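Local coordinates for SusD superfamily protein (PDB 3OTN) that probably binds carbohydrate or other nutrients at the outer membrane of Parabacteroides distasonis, at residues R219-E222 / V223-N227; R359-D362 / V363-Y367. All coordinates share one frame; numbering follows the deposited sequence.

Contact 1 of 2, residues R219-E222 / V223-N227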
ATOM      1  N   ARG A 219      -0.721  18.750  -5.612  1.00 24.56           N
ATOM      2  CA  ARG A 219      -1.418  18.115  -4.498  1.00 22.60           C
ATOM      3  C   ARG A 219      -0.517  17.765  -3.336  1.00 21.82           C
ATOM      4  O   ARG A 219      -0.866  18.024  -2.203  1.00 20.43           O
ATOM      5  CB  ARG A 219      -2.207  16.880  -4.928  1.00 21.20           C
ATOM      6  CG  ARG A 219      -3.601  17.190  -5.463  1.00 27.29           C
ATOM      7  CD  ARG A 219      -3.594  18.097  -6.606  1.00 24.50           C
ATOM      8  NE  ARG A 219      -4.913  18.414  -7.116  1.00 25.54           N
ATOM      9  CZ  ARG A 219      -5.149  18.833  -8.358  1.00 22.68           C
ATOM     10  NH1 ARG A 219      -4.158  18.989  -9.233  1.00 28.72           N
ATOM     11  NH2 ARG A 219      -6.386  19.125  -8.723  1.00 27.85           N
ATOM     12  N   SER A 220       0.614  17.136  -3.621  1.00 21.68           N
ATOM     13  CA  SER A 220       1.569  16.797  -2.562  1.00 21.32           C
ATOM     14  C   SER A 220       2.119  18.059  -1.883  1.00 23.30           C
ATOM     15  O   SER A 220       2.321  18.056  -0.652  1.00 22.75           O
ATOM     16  CB  SER A 220       2.669  15.862  -3.096  1.00 19.50           C
ATOM     17  OG  SER A 220       3.211  16.373  -4.295  1.00 24.74           O
ATOM     18  N   LEU A 221       2.346  19.132  -2.666  1.00 22.73           N
ATOM     19  CA  LEU A 221       2.803  20.409  -2.114  1.00 23.12           C
ATOM     20  C   LEU A 221       1.763  20.998  -1.163  1.00 23.64           C
ATOM     21  O   LEU A 221       2.133  21.521  -0.108  1.00 21.72           O
ATOM     22  CB  LEU A 221       3.121  21.437  -3.195  1.00 25.92           C
ATOM     23  CG  LEU A 221       3.863  22.700  -2.735  1.00 27.45           C
ATOM     24  CD1 LEU A 221       5.149  22.357  -2.034  1.00 26.80           C
ATOM     25  CD2 LEU A 221       4.158  23.580  -3.945  1.00 21.72           C
ATOM     26  N   GLU A 222       0.475  20.879  -1.513  1.00 26.61           N
ATOM     27  CA  GLU A 222      -0.612  21.326  -0.621  1.00 27.07           C
ATOM     28  C   GLU A 222      -0.523  20.616   0.731  1.00 25.97           C
ATOM     29  O   GLU A 222      -0.667  21.262   1.783  1.00 24.09           O
ATOM     30  CB  GLU A 222      -2.008  21.166  -1.274  1.00 26.83           C
ATOM     31  CG  GLU A 222      -2.321  22.266  -2.337  1.00 33.96           C
ATOM     32  CD  GLU A 222      -3.519  21.969  -3.280  1.00 43.15           C
ATOM     33  OE1 GLU A 222      -4.183  20.939  -3.154  1.00 42.21           O
ATOM     34  OE2 GLU A 222      -3.804  22.789  -4.184  1.00 55.14           O
ATOM     35  N   VAL A 223      -0.260  19.300   0.715  1.00 23.76           N
ATOM     36  CA  VAL A 223      -0.128  18.542   1.966  1.00 23.40           C
ATOM     37  C   VAL A 223       1.056  19.059   2.806  1.00 21.56           C
ATOM     38  O   VAL A 223       0.940  19.195   4.020  1.00 24.89           O
ATOM     39  CB  VAL A 223       0.004  17.000   1.724  1.00 21.23           C
ATOM     40  CG1 VAL A 223       0.195  16.239   3.060  1.00 22.22           C
ATOM     41  CG2 VAL A 223      -1.239  16.452   1.003  1.00 21.00           C
ATOM     42  N   ILE A 224       2.182  19.310   2.155  1.00 23.06           N
ATOM     43  CA  ILE A 224       3.367  19.888   2.815  1.00 26.17           C
ATOM     44  C   ILE A 224       3.027  21.247   3.441  1.00 27.25           C
ATOM     45  O   ILE A 224       3.267  21.468   4.625  1.00 27.31           O
ATOM     46  CB  ILE A 224       4.560  20.035   1.831  1.00 26.09           C
ATOM     47  CG1 ILE A 224       5.048  18.662   1.375  1.00 22.75           C
ATOM     48  CG2 ILE A 224       5.746  20.820   2.472  1.00 23.03           C
ATOM     49  CD1 ILE A 224       6.070  18.713   0.192  1.00 24.63           C
ATOM     50  N   LYS A 225       2.454  22.143   2.642  1.00 27.87           N
ATOM     51  CA  LYS A 225       2.138  23.516   3.096  1.00 29.89           C
ATOM     52  C   LYS A 225       1.067  23.578   4.176  1.00 30.41           C
ATOM     53  O   LYS A 225       1.009  24.544   4.910  1.00 31.23           O
ATOM     54  CB  LYS A 225       1.691  24.401   1.922  1.00 33.25           C
ATOM     55  CG  LYS A 225       2.791  24.731   0.875  1.00 39.70           C
ATOM     56  CD  LYS A 225       4.024  25.381   1.466  1.00 48.19           C
ATOM     57  CE  LYS A 225       4.983  25.825   0.357  1.00 52.73           C
ATOM     58  NZ  LYS A 225       6.315  26.163   0.917  1.00 58.49           N
ATOM     59  N   SER A 226       0.231  22.551   4.269  1.00 26.85           N
ATOM     60  CA  SER A 226      -0.784  22.475   5.315  1.00 28.08           C
ATOM     61  C   SER A 226      -0.230  22.446   6.737  1.00 29.22           C
ATOM     62  O   SER A 226      -0.924  22.871   7.640  1.00 29.52           O
ATOM     63  CB  SER A 226      -1.684  21.250   5.119  1.00 27.23           C
ATOM     64  OG  SER A 226      -1.048  20.057   5.572  1.00 25.59           O
ATOM     65  N   ASN A 227       0.995  21.944   6.947  1.00 30.89           N
ATOM     66  CA  ASN A 227       1.574  21.827   8.307  1.00 31.86           C
ATOM     67  C   ASN A 227       0.752  20.932   9.246  1.00 30.70           C
ATOM     68  O   ASN A 227       0.893  21.020  10.438  1.00 31.77           O
ATOM     69  CB  ASN A 227       1.760  23.205   9.004  1.00 33.86           C
ATOM     70  CG  ASN A 227       2.651  24.146   8.246  1.00 42.02           C
ATOM     71  OD1 ASN A 227       3.728  23.773   7.797  1.00 49.25           O
ATOM     72  ND2 ASN A 227       2.226  25.405   8.142  1.00 52.08           N
TER
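I224 lies along the helix beside S220 and L221, and its side chain climbs back over the carbonyls of the preceding turn. CB rests 3.4 Å from L221 O. The first torsion sets CG1 anti to the carbonyl carbon and beside the backbone N (chi1 -66°), which brings this branch over the previous turn, with CG1 3.5 Å from S220 O. An extended second torsion carries CD1 onward, still 3.9 Å from S220 O, until it comes within 4.4 Å of L221 CD1 in a loose apolar touch. Beyond the helix, I224 also meets L364 of helix 360-375 and Q381 and I385 of helix 380-392. This is the last turn of helix 210-225, part of the helical body of the SusD fold, whose sequence families belong to the TPR clan. Successive amides from V223 to S226 each bond to the carbonyl four residues back. K225 N makes a short, nearly straight bond to L221 O, at 2.8 Å, and the lysine bends at its second torsion, its CE passing 4.2 Å from L221 CD1 before the chain leads away. The bond from S226 N to E222 O, 2.9 Å long, is more bent, with an angle of 137° at the hydrogen. S226 OG donates to V223 O at 2.7 Å, approaching tilted from the carbonyl plane, and also accepts from E228 N, so one hydroxyl ties the closing turn to the chain beyond it. N227 then leaves helical geometry with a positive phi of 60°. Across the helix, E222 extends its carboxylate to a salt bridge with K191 of helix 187-202, while R219 pairs with E172 and E215.

Contact 2 of 2, residues R359-D362 / V363-Y367. With EDO (1,2-ethanediol), chain S.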
ATOM      1  N   ARG A 359       1.228   7.653   4.153  1.00 19.10           N
ATOM      2  CA  ARG A 359       1.901   8.394   5.206  1.00 19.28           C
ATOM      3  C   ARG A 359       2.735   9.522   4.586  1.00 17.27           C
ATOM      4  O   ARG A 359       2.993   9.542   3.403  1.00 17.77           O
ATOM      5  CB  ARG A 359       2.740   7.481   6.095  1.00 19.23           C
ATOM      6  CG  ARG A 359       3.979   6.847   5.459  1.00 19.46           C
ATOM      7  CD  ARG A 359       4.625   5.986   6.494  1.00 20.41           C
ATOM      8  NE  ARG A 359       5.820   5.233   6.063  1.00 18.94           N
ATOM      9  CZ  ARG A 359       7.083   5.515   6.391  1.00 17.63           C
ATOM     10  NH1 ARG A 359       7.381   6.595   7.113  1.00 22.44           N
ATOM     11  NH2 ARG A 359       8.077   4.681   6.023  1.00 17.84           N
ATOM     12  N   TYR A 360       3.086  10.494   5.396  1.00 17.35           N
ATOM     13  CA  TYR A 360       3.750  11.709   4.917  1.00 19.28           C
ATOM     14  C   TYR A 360       5.055  11.474   4.188  1.00 20.57           C
ATOM     15  O   TYR A 360       5.336  12.165   3.185  1.00 22.10           O
ATOM     16  CB  TYR A 360       3.971  12.630   6.109  1.00 21.08           C
ATOM     17  CG  TYR A 360       4.335  14.064   5.830  1.00 18.41           C
ATOM     18  CD1 TYR A 360       3.619  14.826   4.927  1.00 21.11           C
ATOM     19  CD2 TYR A 360       5.315  14.686   6.582  1.00 20.46           C
ATOM     20  CE1 TYR A 360       3.913  16.156   4.747  1.00 21.28           C
ATOM     21  CE2 TYR A 360       5.617  16.014   6.412  1.00 24.77           C
ATOM     22  CZ  TYR A 360       4.915  16.741   5.501  1.00 24.81           C
ATOM     23  OH  TYR A 360       5.224  18.046   5.322  1.00 27.12           O
ATOM     24  N   THR A 361       5.856  10.508   4.637  1.00 19.11           N
ATOM     25  CA  THR A 361       7.132  10.221   3.909  1.00 20.80           C
ATOM     26  C   THR A 361       6.912   9.906   2.422  1.00 20.14           C
ATOM     27  O   THR A 361       7.626  10.431   1.559  1.00 20.12           O
ATOM     28  CB  THR A 361       7.986   9.124   4.577  1.00 18.62           C
ATOM     29  OG1 THR A 361       8.406   9.568   5.866  1.00 18.90           O
ATOM     30  CG2 THR A 361       9.248   8.787   3.731  1.00 16.43           C
ATOM     31  N   ASP A 362       5.898   9.093   2.132  1.00 21.47           N
ATOM     32  CA  ASP A 362       5.503   8.728   0.768  1.00 22.66           C
ATOM     33  C   ASP A 362       5.099   9.984  -0.003  1.00 21.46           C
ATOM     34  O   ASP A 362       5.546  10.196  -1.117  1.00 19.68           O
ATOM     35  CB  ASP A 362       4.317   7.758   0.849  1.00 24.02           C
ATOM     36  CG  ASP A 362       3.939   7.089  -0.488  1.00 31.15           C
ATOM     37  OD1 ASP A 362       4.551   7.315  -1.578  1.00 26.17           O
ATOM     38  OD2 ASP A 362       2.978   6.273  -0.411  1.00 36.13           O
ATOM     39  N   VAL A 363       4.323  10.849   0.636  1.00 21.65           N
ATOM     40  CA  VAL A 363       3.850  12.062  -0.027  1.00 20.94           C
ATOM     41  C   VAL A 363       5.038  12.985  -0.365  1.00 19.87           C
ATOM     42  O   VAL A 363       5.072  13.537  -1.449  1.00 22.70           O
ATOM     43  CB  VAL A 363       2.790  12.805   0.768  1.00 20.96           C
ATOM     44  CG1 VAL A 363       2.427  14.141   0.064  1.00 21.67           C
ATOM     45  CG2 VAL A 363       1.547  11.934   0.937  1.00 18.54           C
ATOM     46  N   LEU A 364       5.973  13.160   0.565  1.00 18.62           N
ATOM     47  CA  LEU A 364       7.189  13.944   0.311  1.00 18.66           C
ATOM     48  C   LEU A 364       8.004  13.404  -0.897  1.00 18.44           C
ATOM     49  O   LEU A 364       8.422  14.165  -1.789  1.00 19.44           O
ATOM     50  CB  LEU A 364       8.083  13.961   1.549  1.00 20.41           C
ATOM     51  CG  LEU A 364       7.563  14.620   2.838  1.00 22.90           C
ATOM     52  CD1 LEU A 364       8.676  14.775   3.870  1.00 16.22           C
ATOM     53  CD2 LEU A 364       6.933  15.962   2.514  1.00 17.11           C
ATOM     54  N   LEU A 365       8.203  12.094  -0.940  1.00 18.23           N
ATOM     55  CA  LEU A 365       8.952  11.507  -2.050  1.00 18.26           C
ATOM     56  C   LEU A 365       8.137  11.581  -3.355  1.00 19.47           C
ATOM     57  O   LEU A 365       8.715  11.743  -4.410  1.00 23.02           O
ATOM     58  CB  LEU A 365       9.353  10.076  -1.720  1.00 17.70           C
ATOM     59  CG  LEU A 365      10.399   9.975  -0.601  1.00 18.18           C
ATOM     60  CD1 LEU A 365      10.484   8.525  -0.114  1.00 22.38           C
ATOM     61  CD2 LEU A 365      11.759  10.443  -1.128  1.00 19.12           C
HETATM   62  N   MSE A 366       6.804  11.475  -3.291  1.00 18.78           N
HETATM   63  CA  MSE A 366       5.955  11.722  -4.475  1.00 19.42           C
HETATM   64  C   MSE A 366       6.075  13.152  -4.967  1.00 20.97           C
HETATM   65  O   MSE A 366       6.107  13.360  -6.173  1.00 19.34           O
HETATM   66  CB  MSE A 366       4.487  11.368  -4.211  1.00 18.69           C
HETATM   67  CG  MSE A 366       4.244   9.879  -4.096  1.00 24.11           C
HETATM   68 SE   MSE A 366       2.340   9.489  -4.257  0.75 22.88          SE
HETATM   69  CE  MSE A 366       1.695  10.330  -2.661  1.00 25.44           C
ATOM     70  N   TYR A 367       6.170  14.126  -4.050  1.00 20.14           N
ATOM     71  CA  TYR A 367       6.452  15.508  -4.465  1.00 20.67           C
ATOM     72  C   TYR A 367       7.792  15.616  -5.197  1.00 22.59           C
ATOM     73  O   TYR A 367       7.829  16.175  -6.309  1.00 21.49           O
ATOM     74  CB  TYR A 367       6.421  16.545  -3.324  1.00 20.32           C
ATOM     75  CG  TYR A 367       6.777  17.945  -3.849  1.00 21.00           C
ATOM     76  CD1 TYR A 367       5.830  18.741  -4.486  1.00 26.37           C
ATOM     77  CD2 TYR A 367       8.079  18.436  -3.754  1.00 22.83           C
ATOM     78  CE1 TYR A 367       6.180  19.999  -5.017  1.00 24.10           C
ATOM     79  CE2 TYR A 367       8.425  19.686  -4.254  1.00 25.14           C
ATOM     80  CZ  TYR A 367       7.461  20.457  -4.889  1.00 27.18           C
ATOM     81  OH  TYR A 367       7.809  21.678  -5.388  1.00 26.27           O
TER
HETATM   82  C1  EDO S 632       9.281  19.811   4.129  1.00 49.94           C
HETATM   83  O1  EDO S 632      10.606  20.308   3.906  1.00 49.23           O
HETATM   84  C2  EDO S 632       9.335  18.600   5.050  1.00 48.29           C
HETATM   85  O2  EDO S 632       8.142  18.554   5.844  1.00 57.68           O
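The helix opens just after R359, at its N-cap position, and L364 N bonds to Y360 O at 2.9 Å with an almost straight N-H (170°); L365 N and M366 N bond likewise, somewhat less straight, to T361 O and D362 O. L364 CD2 rides over one face of the Y360 ring, 4.0 Å from its centroid and displaced toward the rim, giving a CH-pi contact. The ring is carried along the helix to receive this methyl by a first torsion of -166°, which sets CG anti to the backbone N. The phenol OH shares a hydrogen bond of 3.0 Å with O2 of a bound 1,2-ethanediol. A serine in place of Y360 would probably leave the L364 methyl without its aromatic partner and the diol without this bond. One residue on, T361 CG2 and L365 CD1 run side by side, 4.0 Å apart. D362 OD1 approaches CG of M366, a selenomethionine, at 3.6 Å; the D362 carboxylate forms salt bridges with R414 and K423, which would offset its buried charge. These are i to i+4 side-chain pairings, that of Y360 and L364 aromatic-aliphatic, in the buried first turns of helix 360-375, in the RagB/SusD region of the fold.

Contacts 1 and 2 belong to two helices, 210-225 and 360-375, distant in sequence but packed against each other, with the centres of the contacts about 10 Å apart. S220 and I224, one turn apart, supply much of the seam: S220 OG lies 3.4 Å from Y367 CB, and S220 CB is 3.6 Å from V363 CG1. I224 CG1 meets L364 CD2 at 3.5 Å, so this one methyl touches both the Y360 ring and the neighbouring helix. The Y360 OH reaches to 3.6 Å from I224 CA. The I224 side chain is about 4 Å from the 1,2-ethanediol at nearest atoms, while Y360 bonds to it directly, as do Q381 and Q388; the diol is probably from crystallisation and may mark a pocket.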